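DNA/pantothenate metabolism flavoprotein (Streptomyces sparsogenes DSM 40356, PDB 7CFU) probably catalyses the FMN-dependent oxidative decarboxylation of a C-terminal cysteine during peptide natural product biosynthesis. Local coordinates at residues Ala144-Lys148 with Pro149-Arg153; Ser189-Ser192 with Thr193-Gln197. All coordinates share one frame; numbering follows the deposited sequence.

Contact 1. Residues Ala144-Lys148 with Pro149-Arg153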
ATOM      1  N   ALA A 144     -18.860 -36.593   6.922  1.00 34.87           N
ATOM      2  CA  ALA A 144     -20.103 -35.830   6.831  1.00 36.95           C
ATOM      3  C   ALA A 144     -20.265 -35.194   5.452  1.00 43.38           C
ATOM      4  O   ALA A 144     -21.364 -35.204   4.885  1.00 38.03           O
ATOM      5  CB  ALA A 144     -20.151 -34.771   7.930  1.00 33.42           C
ATOM      6  N   MET A 145     -19.177 -34.626   4.903  1.00 40.50           N
ATOM      7  CA  MET A 145     -19.234 -33.973   3.596  1.00 32.74           C
ATOM      8  C   MET A 145     -19.425 -34.996   2.476  1.00 29.55           C
ATOM      9  O   MET A 145     -20.232 -34.787   1.563  1.00 32.72           O
ATOM     10  CB  MET A 145     -17.947 -33.157   3.368  1.00 32.61           C
ATOM     11  CG  MET A 145     -17.676 -32.087   4.444  1.00 32.13           C
ATOM     12  SD  MET A 145     -15.990 -31.410   4.407  1.00 40.08           S
ATOM     13  CE  MET A 145     -16.023 -30.575   2.816  1.00 31.17           C
ATOM     14  N   TRP A 146     -18.684 -36.101   2.528  1.00 33.59           N
ATOM     15  CA  TRP A 146     -18.791 -37.128   1.499  1.00 35.22           C
ATOM     16  C   TRP A 146     -20.198 -37.729   1.431  1.00 37.76           C
ATOM     17  O   TRP A 146     -20.642 -38.145   0.356  1.00 38.76           O
ATOM     18  CB  TRP A 146     -17.753 -38.221   1.760  1.00 37.98           C
ATOM     19  CG  TRP A 146     -17.716 -39.294   0.712  1.00 43.61           C
ATOM     20  CD1 TRP A 146     -18.122 -40.590   0.855  1.00 43.05           C
ATOM     21  CD2 TRP A 146     -17.225 -39.173  -0.636  1.00 47.75           C
ATOM     22  NE1 TRP A 146     -17.924 -41.281  -0.318  1.00 49.59           N
ATOM     23  CE2 TRP A 146     -17.374 -40.436  -1.249  1.00 42.71           C
ATOM     24  CE3 TRP A 146     -16.678 -38.121  -1.381  1.00 40.09           C
ATOM     25  CZ2 TRP A 146     -16.996 -40.677  -2.570  1.00 43.20           C
ATOM     26  CZ3 TRP A 146     -16.301 -38.361  -2.693  1.00 35.32           C
ATOM     27  CH2 TRP A 146     -16.462 -39.631  -3.276  1.00 44.27           C
ATOM     28  N   SER A 147     -20.919 -37.765   2.552  1.00 39.40           N
ATOM     29  CA  SER A 147     -22.242 -38.379   2.583  1.00 41.03           C
ATOM     30  C   SER A 147     -23.346 -37.440   2.122  1.00 39.27           C
ATOM     31  O   SER A 147     -24.498 -37.871   2.025  1.00 40.90           O
ATOM     32  CB  SER A 147     -22.579 -38.854   3.995  1.00 38.19           C
ATOM     33  OG  SER A 147     -22.918 -37.737   4.804  1.00 42.08           O
ATOM     34  N   LYS A 148     -23.041 -36.174   1.873  1.00 43.21           N
ATOM     35  CA  LYS A 148     -24.080 -35.243   1.466  1.00 38.45           C
ATOM     36  C   LYS A 148     -24.641 -35.646   0.107  1.00 38.09           C
ATOM     37  O   LYS A 148     -23.885 -36.069  -0.772  1.00 36.61           O
ATOM     38  CB  LYS A 148     -23.538 -33.819   1.411  1.00 34.74           C
ATOM     39  CG  LYS A 148     -23.386 -33.190   2.786  1.00 38.98           C
ATOM     40  CD  LYS A 148     -24.746 -33.039   3.469  1.00 33.00           C
ATOM     41  CE  LYS A 148     -24.639 -32.173   4.721  1.00 29.35           C
ATOM     42  NZ  LYS A 148     -23.700 -32.755   5.720  1.00 32.14           N
ATOM     43  N   PRO A 149     -25.968 -35.564  -0.076  1.00 39.16           N
ATOM     44  CA  PRO A 149     -26.560 -35.887  -1.389  1.00 37.53           C
ATOM     45  C   PRO A 149     -26.003 -35.047  -2.523  1.00 33.08           C
ATOM     46  O   PRO A 149     -25.817 -35.552  -3.638  1.00 34.80           O
ATOM     47  CB  PRO A 149     -28.056 -35.606  -1.179  1.00 33.13           C
ATOM     48  CG  PRO A 149     -28.269 -35.638   0.300  1.00 40.20           C
ATOM     49  CD  PRO A 149     -26.979 -35.185   0.926  1.00 40.32           C
ATOM     50  N   ALA A 150     -25.770 -33.756  -2.280  1.00 39.37           N
ATOM     51  CA  ALA A 150     -25.224 -32.898  -3.327  1.00 36.43           C
ATOM     52  C   ALA A 150     -23.854 -33.389  -3.776  1.00 30.04           C
ATOM     53  O   ALA A 150     -23.561 -33.414  -4.976  1.00 31.05           O
ATOM     54  CB  ALA A 150     -25.152 -31.454  -2.833  1.00 37.08           C
ATOM     55  N   VAL A 151     -23.003 -33.798  -2.828  1.00 32.37           N
ATOM     56  CA  VAL A 151     -21.680 -34.303  -3.197  1.00 33.72           C
ATOM     57  C   VAL A 151     -21.800 -35.582  -4.015  1.00 34.30           C
ATOM     58  O   VAL A 151     -21.128 -35.740  -5.038  1.00 34.03           O
ATOM     59  CB  VAL A 151     -20.803 -34.500  -1.944  1.00 37.15           C
ATOM     60  CG1 VAL A 151     -19.493 -35.199  -2.298  1.00 29.65           C
ATOM     61  CG2 VAL A 151     -20.505 -33.153  -1.309  1.00 30.35           C
ATOM     62  N   GLN A 152     -22.672 -36.510  -3.592  1.00 39.29           N
ATOM     63  CA  GLN A 152     -22.797 -37.779  -4.309  1.00 35.00           C
ATOM     64  C   GLN A 152     -23.415 -37.595  -5.692  1.00 28.94           C
ATOM     65  O   GLN A 152     -23.059 -38.323  -6.624  1.00 32.89           O
ATOM     66  CB  GLN A 152     -23.610 -38.777  -3.480  1.00 39.83           C
ATOM     67  CG  GLN A 152     -22.839 -39.330  -2.279  1.00 35.68           C
ATOM     68  CD  GLN A 152     -21.446 -39.803  -2.665  1.00 43.06           C
ATOM     69  OE1 GLN A 152     -21.280 -40.561  -3.621  1.00 43.68           O
ATOM     70  NE2 GLN A 152     -20.434 -39.337  -1.935  1.00 40.79           N
ATOM     71  N   ARG A 153     -24.328 -36.634  -5.857  1.00 29.16           N
ATOM     72  CA  ARG A 153     -24.788 -36.300  -7.208  1.00 30.74           C
ATOM     73  C   ARG A 153     -23.626 -35.864  -8.093  1.00 37.90           C
ATOM     74  O   ARG A 153     -23.512 -36.296  -9.249  1.00 33.57           O
ATOM     75  CB  ARG A 153     -25.844 -35.195  -7.154  1.00 30.71           C
ATOM     76  CG  ARG A 153     -27.221 -35.659  -6.692  1.00 34.19           C
ATOM     77  CD  ARG A 153     -28.287 -34.626  -6.983  1.00 29.79           C
ATOM     78  NE  ARG A 153     -28.129 -33.398  -6.206  1.00 33.42           N
ATOM     79  CZ  ARG A 153     -28.599 -33.219  -4.971  1.00 41.86           C
ATOM     80  NH1 ARG A 153     -29.257 -34.191  -4.349  1.00 40.95           N
ATOM     81  NH2 ARG A 153     -28.418 -32.060  -4.351  1.00 34.07           N
TER
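The indole of W146 carries the side-chain amide of Q152 on one face: NE2 sits over the ring centre, 3.3 Å above its plane, with the amide plane turned 72° from the ring. M141, E167 and P168 of nearby loops also touch this tryptophan, and V151 CG1 approaches it obliquely, 4.2 Å from W146 CE3. The setting is a corner between two consecutive helices of the flavoprotein fold, the short helix 143-146 and helix 149-160, with K148 as the N-cap residue and P149 opening the new helix. The same Q152 NE2 donates a short bond of 2.6 Å to W146 O, the acceptor lying close to the amide plane. Q152 can do both because its chain bends at chi2 (-48°), folding the amide back over the corner, while W146 turns CG anti to its own N (-177°) and lays the indole across it. The amide is thus bonded to the backbone of W146 and packed against its ring. Ahead of the corner, M145 belongs to the FMN pocket and its side chain touches the flavin nucleotide. The lysine head at the corner serves the assembly: K148 NZ hydrogen-bonds to A131 O and L129 O of the second subunit and makes a weak bond to A144 O, while R153 forms a salt bridge with D161 of that same subunit. At the start of the second helix, K148 O takes the backbone N of Q152 at 3.1 Å, while V151 CG2 rests 3.3 Å from M145 O.

Contact 2. Residues Ser189-Ser192 with Thr193-Gln197; sequences SAIS and TALIQ
Hydrogen bonding is richest at S189 O, which accepts twice from T193: from OG1 at 2.8 Å and from the backbone N at 3.1 Å. The two donors arrive from opposite faces of the carbonyl plane, tilted 30° and 27° from it. T193 reaches back because chi1 of -59° sets OG1 beside its own N, facing the preceding turn. This is the familiar threonine-to-carbonyl bond of an alpha-helix, here in the C-terminal helix 187-199. Regular i to i+4 bonds run alongside, among them A194 N to A190 O and L195 N to I191 O, the latter at 2.8 Å. S192 OG makes the same kind of backward bond one residue earlier, to Q188 O.

Apolar contact is made by I191 and L195, which lie side by side and point the same way, CG2 of I191 meeting CD1 of L195 at 3.7 Å. Both press on strand 101-107 and helix 37-48, I191 through V103, L105 and L44, and L195 through V101 and V48. A190 and A194 add small contacts to V136 of strand 135-139. On the outer side I196 lays CD1 3.4 Å from S192 O.

The chemistry is that of an amphipathic helix: aliphatic groups meet the parallel sheet, while the hydroxyls of S192 and T193 are satisfied by carbonyls of their own helix.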
ATOM      1  N   SER A 189      -3.383 -47.079  -8.725  1.00 53.71           N
ATOM      2  CA  SER A 189      -3.913 -47.903  -9.805  1.00 57.23           C
ATOM      3  C   SER A 189      -4.596 -47.050 -10.871  1.00 57.46           C
ATOM      4  O   SER A 189      -4.411 -47.276 -12.075  1.00 52.59           O
ATOM      5  CB  SER A 189      -4.887 -48.932  -9.230  1.00 55.34           C
ATOM      6  OG  SER A 189      -5.543 -49.655 -10.256  1.00 65.84           O
ATOM      7  N   ALA A 190      -5.389 -46.061 -10.447  1.00 51.65           N
ATOM      8  CA  ALA A 190      -6.097 -45.216 -11.404  1.00 51.04           C
ATOM      9  C   ALA A 190      -5.135 -44.376 -12.233  1.00 45.34           C
ATOM     10  O   ALA A 190      -5.317 -44.233 -13.446  1.00 40.76           O
ATOM     11  CB  ALA A 190      -7.094 -44.318 -10.671  1.00 43.57           C
ATOM     12  N   ILE A 191      -4.104 -43.812 -11.600  1.00 41.46           N
ATOM     13  CA  ILE A 191      -3.166 -42.972 -12.339  1.00 43.95           C
ATOM     14  C   ILE A 191      -2.344 -43.811 -13.310  1.00 45.55           C
ATOM     15  O   ILE A 191      -2.130 -43.408 -14.461  1.00 40.99           O
ATOM     16  CB  ILE A 191      -2.279 -42.169 -11.369  1.00 41.31           C
ATOM     17  CG1 ILE A 191      -3.115 -41.117 -10.633  1.00 38.94           C
ATOM     18  CG2 ILE A 191      -1.127 -41.520 -12.105  1.00 34.71           C
ATOM     19  CD1 ILE A 191      -2.321 -40.288  -9.639  1.00 44.53           C
ATOM     20  N   SER A 192      -1.857 -44.976 -12.863  1.00 44.57           N
ATOM     21  CA  SER A 192      -1.110 -45.870 -13.748  1.00 42.29           C
ATOM     22  C   SER A 192      -1.930 -46.220 -14.984  1.00 46.72           C
ATOM     23  O   SER A 192      -1.422 -46.193 -16.111  1.00 48.64           O
ATOM     24  CB  SER A 192      -0.717 -47.146 -13.000  1.00 45.35           C
ATOM     25  OG  SER A 192       0.084 -46.861 -11.866  1.00 56.55           O
ATOM     26  N   THR A 193      -3.207 -46.552 -14.785  1.00 45.79           N
ATOM     27  CA  THR A 193      -4.100 -46.835 -15.905  1.00 53.90           C
ATOM     28  C   THR A 193      -4.169 -45.653 -16.866  1.00 51.72           C
ATOM     29  O   THR A 193      -4.082 -45.821 -18.091  1.00 44.45           O
ATOM     30  CB  THR A 193      -5.493 -47.180 -15.368  1.00 50.50           C
ATOM     31  OG1 THR A 193      -5.401 -48.318 -14.504  1.00 58.94           O
ATOM     32  CG2 THR A 193      -6.460 -47.466 -16.501  1.00 53.02           C
ATOM     33  N   ALA A 194      -4.321 -44.441 -16.320  1.00 46.27           N
ATOM     34  CA  ALA A 194      -4.406 -43.243 -17.153  1.00 47.22           C
ATOM     35  C   ALA A 194      -3.106 -42.990 -17.908  1.00 40.59           C
ATOM     36  O   ALA A 194      -3.131 -42.614 -19.083  1.00 42.55           O
ATOM     37  CB  ALA A 194      -4.768 -42.033 -16.290  1.00 38.03           C
ATOM     38  N   LEU A 195      -1.957 -43.162 -17.243  1.00 38.65           N
ATOM     39  CA  LEU A 195      -0.677 -42.953 -17.919  1.00 46.46           C
ATOM     40  C   LEU A 195      -0.472 -43.951 -19.052  1.00 48.02           C
ATOM     41  O   LEU A 195       0.049 -43.595 -20.116  1.00 52.84           O
ATOM     42  CB  LEU A 195       0.467 -43.037 -16.908  1.00 47.76           C
ATOM     43  CG  LEU A 195       0.442 -41.914 -15.870  1.00 44.37           C
ATOM     44  CD1 LEU A 195       1.400 -42.183 -14.736  1.00 45.93           C
ATOM     45  CD2 LEU A 195       0.767 -40.586 -16.541  1.00 42.00           C
ATOM     46  N   ILE A 196      -0.860 -45.209 -18.837  1.00 54.91           N
ATOM     47  CA  ILE A 196      -0.711 -46.224 -19.878  1.00 52.10           C
ATOM     48  C   ILE A 196      -1.699 -45.974 -21.006  1.00 49.72           C
ATOM     49  O   ILE A 196      -1.350 -46.064 -22.190  1.00 54.23           O
ATOM     50  CB  ILE A 196      -0.870 -47.631 -19.272  1.00 54.47           C
ATOM     51  CG1 ILE A 196       0.391 -47.991 -18.489  1.00 47.37           C
ATOM     52  CG2 ILE A 196      -1.146 -48.653 -20.364  1.00 53.04           C
ATOM     53  CD1 ILE A 196       0.153 -48.899 -17.333  1.00 51.22           C
ATOM     54  N   GLN A 197      -2.944 -45.645 -20.654  1.00 45.23           N
ATOM     55  CA  GLN A 197      -3.936 -45.290 -21.660  1.00 47.89           C
ATOM     56  C   GLN A 197      -3.463 -44.126 -22.524  1.00 50.68           C
ATOM     57  O   GLN A 197      -3.649 -44.135 -23.746  1.00 49.01           O
ATOM     58  CB  GLN A 197      -5.258 -44.970 -20.961  1.00 48.28           C
ATOM     59  CG  GLN A 197      -6.388 -44.521 -21.852  1.00 57.05           C
ATOM     60  CD  GLN A 197      -7.637 -44.191 -21.051  1.00 56.40           C
ATOM     61  OE1 GLN A 197      -7.634 -44.239 -19.820  1.00 56.65           O
ATOM     62  NE2 GLN A 197      -8.698 -43.819 -21.746  1.00 62.42           N
TER

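How the contacts relate
Contact 1 comes first along the chain and closes before contact 2 opens; their centres lie about 26 Å apart and their nearest atoms about 13 Å, without touching. Both belong to the flavoprotein fold, built around a parallel sheet of five strands. Residues 144-153 follow strand 135-139 and form the corner between helices 143-146 and 149-160, beside FMN and a second subunit. The centre of contact 1 is about 20 Å from the chain centre. Residues 189-197, on the last helix, pack on strands 101-107 and 135-139, and no other protein chain of the assembly touches them. Strand 135-139 is the common neighbour: it leads toward the first contact and packs against the second. One serves cofactor and assembly, the other the core.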